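Side-chain contacts in putative mandelate racemase (Zymomonas mobilis, PDB 2OX4), which binds magnesium and probably acts as a lyase, perhaps a dehydratase, of the mandelate racemase-like branch of the enolase superfamily: residues S19-I24 and H344-L349; D125-A130 and D209-V214. All blocks are in the same frame, centred on the assembly; numbering follows the deposited sequence.

Interaction 2 belongs wholly to the barrel, whereas interaction 1 joins a loop of the N-terminal domain to the loop that follows barrel strand 341-344. Both are largely buried, and their centres lie about 20 Å apart, with interaction 2 nested in sequence inside the long span of chain closed by interaction 1. Their chemistry follows their places. Between 19-24 and 344-349, where two loops meet, the touch is light: a weak lysine-amide hydrogen bond and one van der Waals approach. Between 125-130 and 209-214, inward-pointing side chains of two strands form a straight salt bridge and set a methyl over a tyrosine ring. Both contacts lie near the magnesium site, interaction 2 the nearer.

Interaction 1 (S19-I24 and H344-L349); sequences SGQRPI and HQKTLL
K346 and L349 are the residues of 344-349 that reach the loop 19-24, meeting Q21 and S19. Ahead of them, H344 sets the backbone of K346: its ND1 accepts the K346 backbone N at 3.1 Å, in the ring plane and nearly straight (174°), and K346 CD lies over one face of the ring, toward its rim. K346 carries its CG between the backbone N and the carbonyl carbon (chi1 85°) and bends again further out, bringing its end across the extended Q21 at about a right angle. NZ lies 2.9 Å from Q21 OE1, but the hydrogen bond is weak. Stronger partners hold both groups: A319 O takes NZ, and Y352 OH bonds OE1. A long lysine suits a place where one ammonium serves two oxygens, and the amide oxygen of Q21 suits an acceptor with two partners. T347 OG1 donates to H344 O at 2.9 Å, helping to secure the 3-10 turn. L349, at the N-cap of helix 350-353, extends CD1 to within 4.3 Å of S19 CB, a light van der Waals touch. With K346 about 10 Å from the magnesium ion, this loop-to-loop meeting is characteristic of the enolase superfamily, whose capping domain covers the barrel mouth.

Interaction 2 (D125-A130 and D209-V214); sequences DLRVYA and DVDIIV
Inside the modified TIM barrel of the enolase superfamily, R127 and Y129 of strand 126-131 meet D211 and I213 of strand 211-215 across the intervening parallel strand 164-167. The small A164 on that strand touches R127, Y129 and D211, and lets the longer side chains close over it. R127 spans the gap as an extended chain, its CG opposite the backbone N (chi1 -173°). Its NH2 forms a salt bridge with D211 OD2 at 2.7 Å; the N-H points almost straight (173°) at the anti lone pair, and OD2 lies in the guanidinium plane. The two flat groups are turned 67° apart, and the bridge is a single bond rather than a paired one. NE of R127 meets D163 OD1, so two carboxylates share the charge; a leucine here would probably leave both D211 and D163 without their positive mate. One layer on, I213 places CD1 over one face of the Y129 ring, a little toward the rim and 3.7 Å from the centroid, in a CH-pi contact. The ring offers a flat apolar surface, while Y129 OH hydrogen-bonds with Q315 OE1 and K166 NZ. Stacked interior layers of this kind, here leading toward the magnesium ligands E215 and E241, are a hallmark of the TIM-barrel core.

Interaction 1 (S19-I24 and H344-L349)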
ATOM      1  N   SER C  19      45.819  -8.725  13.968  1.00 27.93           N
ATOM      2  CA  SER C  19      44.408  -8.609  13.593  1.00 29.73           C
ATOM      3  C   SER C  19      43.804  -9.956  13.203  1.00 26.39           C
ATOM      4  O   SER C  19      42.590 -10.140  13.276  1.00 27.47           O
ATOM      5  CB  SER C  19      44.225  -7.582  12.468  1.00 28.38           C
ATOM      6  OG  SER C  19      44.855  -8.013  11.266  1.00 20.62           O
ATOM      7  N   GLY C  20      44.657 -10.894  12.790  1.00 19.96           N
ATOM      8  CA  GLY C  20      44.219 -12.218  12.365  1.00 21.18           C
ATOM      9  C   GLY C  20      43.652 -12.224  10.959  1.00 16.98           C
ATOM     10  O   GLY C  20      43.154 -13.244  10.504  1.00 19.68           O
ATOM     11  N   GLN C  21      43.745 -11.086  10.277  1.00 18.88           N
ATOM     12  CA  GLN C  21      43.043 -10.868   9.007  1.00 16.72           C
ATOM     13  C   GLN C  21      43.891 -11.297   7.817  1.00 18.29           C
ATOM     14  O   GLN C  21      45.078 -11.554   7.973  1.00 16.02           O
ATOM     15  CB  GLN C  21      42.637  -9.404   8.899  1.00 13.59           C
ATOM     16  CG  GLN C  21      41.574  -9.033   9.928  1.00 20.33           C
ATOM     17  CD  GLN C  21      41.306  -7.549  10.027  1.00 25.22           C
ATOM     18  OE1 GLN C  21      41.790  -6.764   9.221  1.00 20.42           O
ATOM     19  NE2 GLN C  21      40.522  -7.157  11.026  1.00 29.17           N
ATOM     20  N   ARG C  22      43.273 -11.403   6.638  1.00 10.69           N
ATOM     21  CA  ARG C  22      43.974 -11.843   5.430  1.00 11.26           C
ATOM     22  C   ARG C  22      43.435 -11.096   4.205  1.00 12.84           C
ATOM     23  O   ARG C  22      42.510 -11.575   3.548  1.00 12.43           O
ATOM     24  CB  ARG C  22      43.809 -13.356   5.220  1.00 13.27           C
ATOM     25  CG  ARG C  22      44.535 -14.243   6.226  1.00 11.43           C
ATOM     26  CD  ARG C  22      44.631 -15.671   5.730  1.00 15.19           C
ATOM     27  NE  ARG C  22      45.415 -15.748   4.496  1.00 15.17           N
ATOM     28  CZ  ARG C  22      45.558 -16.841   3.755  1.00 16.56           C
ATOM     29  NH1 ARG C  22      44.963 -17.974   4.119  1.00 13.57           N
ATOM     30  NH2 ARG C  22      46.303 -16.804   2.646  1.00 13.64           N
ATOM     31  N   PRO C  23      44.033  -9.935   3.879  1.00 14.54           N
ATOM     32  CA  PRO C  23      43.638  -9.160   2.696  1.00 14.68           C
ATOM     33  C   PRO C  23      43.805  -9.890   1.365  1.00 14.36           C
ATOM     34  O   PRO C  23      44.613 -10.817   1.248  1.00 12.61           O
ATOM     35  CB  PRO C  23      44.559  -7.939   2.726  1.00 16.25           C
ATOM     36  CG  PRO C  23      45.211  -7.940   4.052  1.00 18.73           C
ATOM     37  CD  PRO C  23      45.113  -9.290   4.646  1.00 13.95           C
ATOM     38  N   ILE C  24      43.015  -9.471   0.378  1.00  9.69           N
ATOM     39  CA  ILE C  24      43.028 -10.087  -0.942  1.00 10.41           C
ATOM     40  C   ILE C  24      43.229  -8.976  -1.969  1.00 13.64           C
ATOM     41  O   ILE C  24      42.387  -8.072  -2.105  1.00 12.42           O
ATOM     42  CB  ILE C  24      41.723 -10.877  -1.267  1.00 13.20           C
ATOM     43  CG1 ILE C  24      41.289 -11.771  -0.096  1.00 13.49           C
ATOM     44  CG2 ILE C  24      41.936 -11.727  -2.531  1.00 16.15           C
ATOM     45  CD1 ILE C  24      40.195 -11.156   0.788  1.00 16.79           C
ATOM     46  N   HIS C 344      40.315   3.401   9.799  1.00 21.52           N
ATOM     47  CA  HIS C 344      40.246   2.212  10.639  1.00 23.84           C
ATOM     48  C   HIS C 344      41.539   2.062  11.409  1.00 25.69           C
ATOM     49  O   HIS C 344      42.629   2.338  10.881  1.00 29.23           O
ATOM     50  CB  HIS C 344      39.987   0.961   9.796  1.00 23.06           C
ATOM     51  CG  HIS C 344      39.409  -0.183  10.572  1.00 32.48           C
ATOM     52  ND1 HIS C 344      40.127  -0.879  11.522  1.00 35.62           N
ATOM     53  CD2 HIS C 344      38.188  -0.768  10.521  1.00 26.97           C
ATOM     54  CE1 HIS C 344      39.373  -1.839  12.029  1.00 41.61           C
ATOM     55  NE2 HIS C 344      38.191  -1.794  11.438  1.00 45.53           N
ATOM     56  N   GLN C 345      41.406   1.626  12.660  1.00 27.07           N
ATOM     57  CA  GLN C 345      42.556   1.394  13.538  1.00 28.85           C
ATOM     58  C   GLN C 345      43.577   0.383  12.993  1.00 26.67           C
ATOM     59  O   GLN C 345      44.774   0.492  13.276  1.00 24.40           O
ATOM     60  CB  GLN C 345      42.102   1.047  14.968  1.00 30.89           C
ATOM     61  CG  GLN C 345      41.422  -0.320  15.149  1.00 31.41           C
ATOM     62  CD  GLN C 345      42.420  -1.461  15.336  1.00 39.59           C
ATOM     63  OE1 GLN C 345      42.422  -2.424  14.570  1.00 40.01           O
ATOM     64  NE2 GLN C 345      43.280  -1.347  16.348  1.00 25.65           N
ATOM     65  N   LYS C 346      43.111  -0.584  12.198  1.00 24.47           N
ATOM     66  CA  LYS C 346      44.002  -1.605  11.638  1.00 23.90           C
ATOM     67  C   LYS C 346      45.135  -1.006  10.786  1.00 27.82           C
ATOM     68  O   LYS C 346      46.228  -1.556  10.740  1.00 25.18           O
ATOM     69  CB  LYS C 346      43.210  -2.669  10.861  1.00 26.00           C
ATOM     70  CG  LYS C 346      42.913  -2.302   9.410  1.00 28.51           C
ATOM     71  CD  LYS C 346      41.482  -2.571   9.038  1.00 45.47           C
ATOM     72  CE  LYS C 346      41.312  -3.968   8.548  1.00 40.95           C
ATOM     73  NZ  LYS C 346      39.967  -4.513   8.909  1.00 35.87           N
ATOM     74  N   THR C 347      44.884   0.145  10.161  1.00 25.21           N
ATOM     75  CA  THR C 347      45.873   0.791   9.283  1.00 28.77           C
ATOM     76  C   THR C 347      47.057   1.334  10.078  1.00 29.01           C
ATOM     77  O   THR C 347      48.097   1.679   9.506  1.00 25.12           O
ATOM     78  CB  THR C 347      45.258   1.957   8.459  1.00 28.63           C
ATOM     79  OG1 THR C 347      45.004   3.074   9.318  1.00 29.45           O
ATOM     80  CG2 THR C 347      43.957   1.530   7.791  1.00 30.90           C
ATOM     81  N   LEU C 348      46.881   1.407  11.394  1.00 27.80           N
ATOM     82  CA  LEU C 348      47.936   1.838  12.309  1.00 32.22           C
ATOM     83  C   LEU C 348      48.915   0.720  12.709  1.00 36.33           C
ATOM     84  O   LEU C 348      49.945   0.986  13.335  1.00 35.43           O
ATOM     85  CB  LEU C 348      47.325   2.518  13.545  1.00 33.41           C
ATOM     86  CG  LEU C 348      46.218   3.553  13.266  1.00 41.38           C
ATOM     87  CD1 LEU C 348      45.370   3.838  14.494  1.00 34.83           C
ATOM     88  CD2 LEU C 348      46.757   4.849  12.659  1.00 29.61           C
ATOM     89  N   LEU C 349      48.606  -0.520  12.336  1.00 26.73           N
ATOM     90  CA  LEU C 349      49.444  -1.667  12.698  1.00 28.00           C
ATOM     91  C   LEU C 349      50.501  -1.918  11.617  1.00 29.43           C
ATOM     92  O   LEU C 349      50.221  -1.740  10.428  1.00 35.19           O
ATOM     93  CB  LEU C 349      48.584  -2.920  12.914  1.00 22.63           C
ATOM     94  CG  LEU C 349      47.227  -2.792  13.623  1.00 28.87           C
ATOM     95  CD1 LEU C 349      46.421  -4.069  13.453  1.00 33.25           C
ATOM     96  CD2 LEU C 349      47.383  -2.452  15.107  1.00 31.42           C
TER

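Interaction 2 (D125-A130 and D209-V214)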
ATOM      1  N   ASP C 125      39.138  18.756   0.853  1.00 13.46           N
ATOM      2  CA  ASP C 125      39.586  17.659   1.712  1.00 10.61           C
ATOM      3  C   ASP C 125      38.375  16.950   2.329  1.00 13.85           C
ATOM      4  O   ASP C 125      37.235  17.348   2.084  1.00 13.88           O
ATOM      5  CB  ASP C 125      40.597  18.140   2.782  1.00 13.11           C
ATOM      6  CG  ASP C 125      39.959  18.996   3.877  1.00 22.72           C
ATOM      7  OD1 ASP C 125      40.633  19.235   4.908  1.00 20.14           O
ATOM      8  OD2 ASP C 125      38.803  19.447   3.728  1.00 19.02           O
ATOM      9  N   LEU C 126      38.629  15.912   3.125  1.00 10.18           N
ATOM     10  CA  LEU C 126      37.563  15.063   3.661  1.00 10.89           C
ATOM     11  C   LEU C 126      37.666  14.990   5.181  1.00 11.78           C
ATOM     12  O   LEU C 126      38.727  14.677   5.717  1.00 13.51           O
ATOM     13  CB  LEU C 126      37.688  13.641   3.092  1.00 11.60           C
ATOM     14  CG  LEU C 126      37.781  13.413   1.576  1.00 16.19           C
ATOM     15  CD1 LEU C 126      38.096  11.947   1.315  1.00 19.44           C
ATOM     16  CD2 LEU C 126      36.508  13.790   0.863  1.00 22.22           C
ATOM     17  N   ARG C 127      36.553  15.257   5.857  1.00 12.14           N
ATOM     18  CA  ARG C 127      36.422  14.969   7.282  1.00  9.89           C
ATOM     19  C   ARG C 127      36.606  13.479   7.558  1.00 11.13           C
ATOM     20  O   ARG C 127      36.135  12.639   6.794  1.00 10.95           O
ATOM     21  CB  ARG C 127      35.059  15.425   7.784  1.00 12.28           C
ATOM     22  CG  ARG C 127      34.907  15.315   9.279  1.00 12.25           C
ATOM     23  CD  ARG C 127      33.511  15.698   9.744  1.00 12.68           C
ATOM     24  NE  ARG C 127      33.444  15.692  11.200  1.00 13.96           N
ATOM     25  CZ  ARG C 127      32.322  15.589  11.911  1.00 17.65           C
ATOM     26  NH1 ARG C 127      31.138  15.486  11.309  1.00 13.69           N
ATOM     27  NH2 ARG C 127      32.386  15.583  13.236  1.00 11.96           N
ATOM     28  N   VAL C 128      37.303  13.157   8.646  1.00 11.24           N
ATOM     29  CA  VAL C 128      37.623  11.769   8.985  1.00 12.43           C
ATOM     30  C   VAL C 128      37.191  11.456  10.416  1.00 15.23           C
ATOM     31  O   VAL C 128      37.274  12.314  11.297  1.00 13.77           O
ATOM     32  CB  VAL C 128      39.151  11.479   8.844  1.00 10.34           C
ATOM     33  CG1 VAL C 128      39.433  10.018   9.068  1.00 12.64           C
ATOM     34  CG2 VAL C 128      39.673  11.899   7.460  1.00 14.62           C
ATOM     35  N   TYR C 129      36.720  10.230  10.647  1.00 13.26           N
ATOM     36  CA  TYR C 129      36.560   9.729  12.008  1.00 12.14           C
ATOM     37  C   TYR C 129      37.521   8.599  12.352  1.00 10.76           C
ATOM     38  O   TYR C 129      37.922   7.815  11.485  1.00 11.05           O
ATOM     39  CB  TYR C 129      35.092   9.360  12.326  1.00 13.87           C
ATOM     40  CG  TYR C 129      34.497   8.105  11.686  1.00 11.44           C
ATOM     41  CD1 TYR C 129      34.722   6.831  12.222  1.00 14.61           C
ATOM     42  CD2 TYR C 129      33.640   8.208  10.591  1.00 13.42           C
ATOM     43  CE1 TYR C 129      34.156   5.689  11.645  1.00  9.27           C
ATOM     44  CE2 TYR C 129      33.059   7.078  10.025  1.00  9.85           C
ATOM     45  CZ  TYR C 129      33.300   5.831  10.564  1.00 12.83           C
ATOM     46  OH  TYR C 129      32.707   4.732   9.991  1.00  9.76           O
ATOM     47  N   ALA C 130      37.909   8.546  13.623  1.00 12.88           N
ATOM     48  CA  ALA C 130      38.742   7.481  14.141  1.00 12.73           C
ATOM     49  C   ALA C 130      37.885   6.265  14.484  1.00 12.67           C
ATOM     50  O   ALA C 130      37.041   6.342  15.379  1.00 13.71           O
ATOM     51  CB  ALA C 130      39.475   7.980  15.397  1.00 11.55           C
ATOM     52  N   ASP C 209      31.438  18.688  20.883  1.00 19.42           N
ATOM     53  CA  ASP C 209      31.878  19.042  19.533  1.00 22.16           C
ATOM     54  C   ASP C 209      32.724  17.962  18.881  1.00 19.53           C
ATOM     55  O   ASP C 209      33.339  18.178  17.837  1.00 21.73           O
ATOM     56  CB  ASP C 209      32.616  20.383  19.543  1.00 18.22           C
ATOM     57  CG  ASP C 209      31.741  21.512  20.056  1.00 32.99           C
ATOM     58  OD1 ASP C 209      30.550  21.570  19.677  1.00 26.33           O
ATOM     59  OD2 ASP C 209      32.234  22.338  20.850  1.00 31.67           O
ATOM     60  N   VAL C 210      32.767  16.798  19.510  1.00 16.41           N
ATOM     61  CA  VAL C 210      33.354  15.621  18.889  1.00 15.59           C
ATOM     62  C   VAL C 210      32.213  14.626  18.716  1.00 14.11           C
ATOM     63  O   VAL C 210      31.556  14.259  19.679  1.00 14.35           O
ATOM     64  CB  VAL C 210      34.491  15.019  19.768  1.00 16.50           C
ATOM     65  CG1 VAL C 210      34.954  13.675  19.222  1.00 17.03           C
ATOM     66  CG2 VAL C 210      35.679  16.001  19.879  1.00 13.22           C
ATOM     67  N   ASP C 211      31.951  14.227  17.477  1.00 16.49           N
ATOM     68  CA  ASP C 211      30.823  13.344  17.211  1.00 15.66           C
ATOM     69  C   ASP C 211      31.129  11.890  17.552  1.00 13.34           C
ATOM     70  O   ASP C 211      32.267  11.436  17.441  1.00 14.64           O
ATOM     71  CB  ASP C 211      30.358  13.499  15.773  1.00 14.50           C
ATOM     72  CG  ASP C 211      29.643  14.815  15.549  1.00 17.26           C
ATOM     73  OD1 ASP C 211      28.678  15.126  16.294  1.00 18.89           O
ATOM     74  OD2 ASP C 211      30.056  15.544  14.632  1.00 17.25           O
ATOM     75  N   ILE C 212      30.093  11.168  17.986  1.00  9.89           N
ATOM     76  CA  ILE C 212      30.224   9.778  18.380  1.00 10.98           C
ATOM     77  C   ILE C 212      29.271   8.959  17.507  1.00 11.12           C
ATOM     78  O   ILE C 212      28.066   9.209  17.504  1.00 11.79           O
ATOM     79  CB  ILE C 212      29.837   9.571  19.871  1.00 12.73           C
ATOM     80  CG1 ILE C 212      30.708  10.447  20.788  1.00 12.76           C
ATOM     81  CG2 ILE C 212      29.944   8.091  20.240  1.00 12.96           C
ATOM     82  CD1 ILE C 212      30.198  10.529  22.249  1.00 11.28           C
ATOM     83  N   ILE C 213      29.835   8.006  16.781  1.00 12.20           N
ATOM     84  CA  ILE C 213      29.081   7.019  16.017  1.00 10.95           C
ATOM     85  C   ILE C 213      29.084   5.706  16.798  1.00 15.15           C
ATOM     86  O   ILE C 213      30.127   5.265  17.281  1.00 13.37           O
ATOM     87  CB  ILE C 213      29.746   6.805  14.638  1.00 12.96           C
ATOM     88  CG1 ILE C 213      29.761   8.121  13.849  1.00 12.30           C
ATOM     89  CG2 ILE C 213      29.057   5.653  13.870  1.00  9.69           C
ATOM     90  CD1 ILE C 213      30.892   8.206  12.854  1.00 15.08           C
ATOM     91  N   VAL C 214      27.912   5.094  16.942  1.00 10.64           N
ATOM     92  CA  VAL C 214      27.807   3.810  17.619  1.00 10.91           C
ATOM     93  C   VAL C 214      27.637   2.665  16.611  1.00 13.45           C
ATOM     94  O   VAL C 214      26.724   2.689  15.783  1.00 12.25           O
ATOM     95  CB  VAL C 214      26.676   3.833  18.684  1.00 11.99           C
ATOM     96  CG1 VAL C 214      26.422   2.421  19.241  1.00  8.60           C
ATOM     97  CG2 VAL C 214      27.051   4.815  19.835  1.00 13.06           C
TER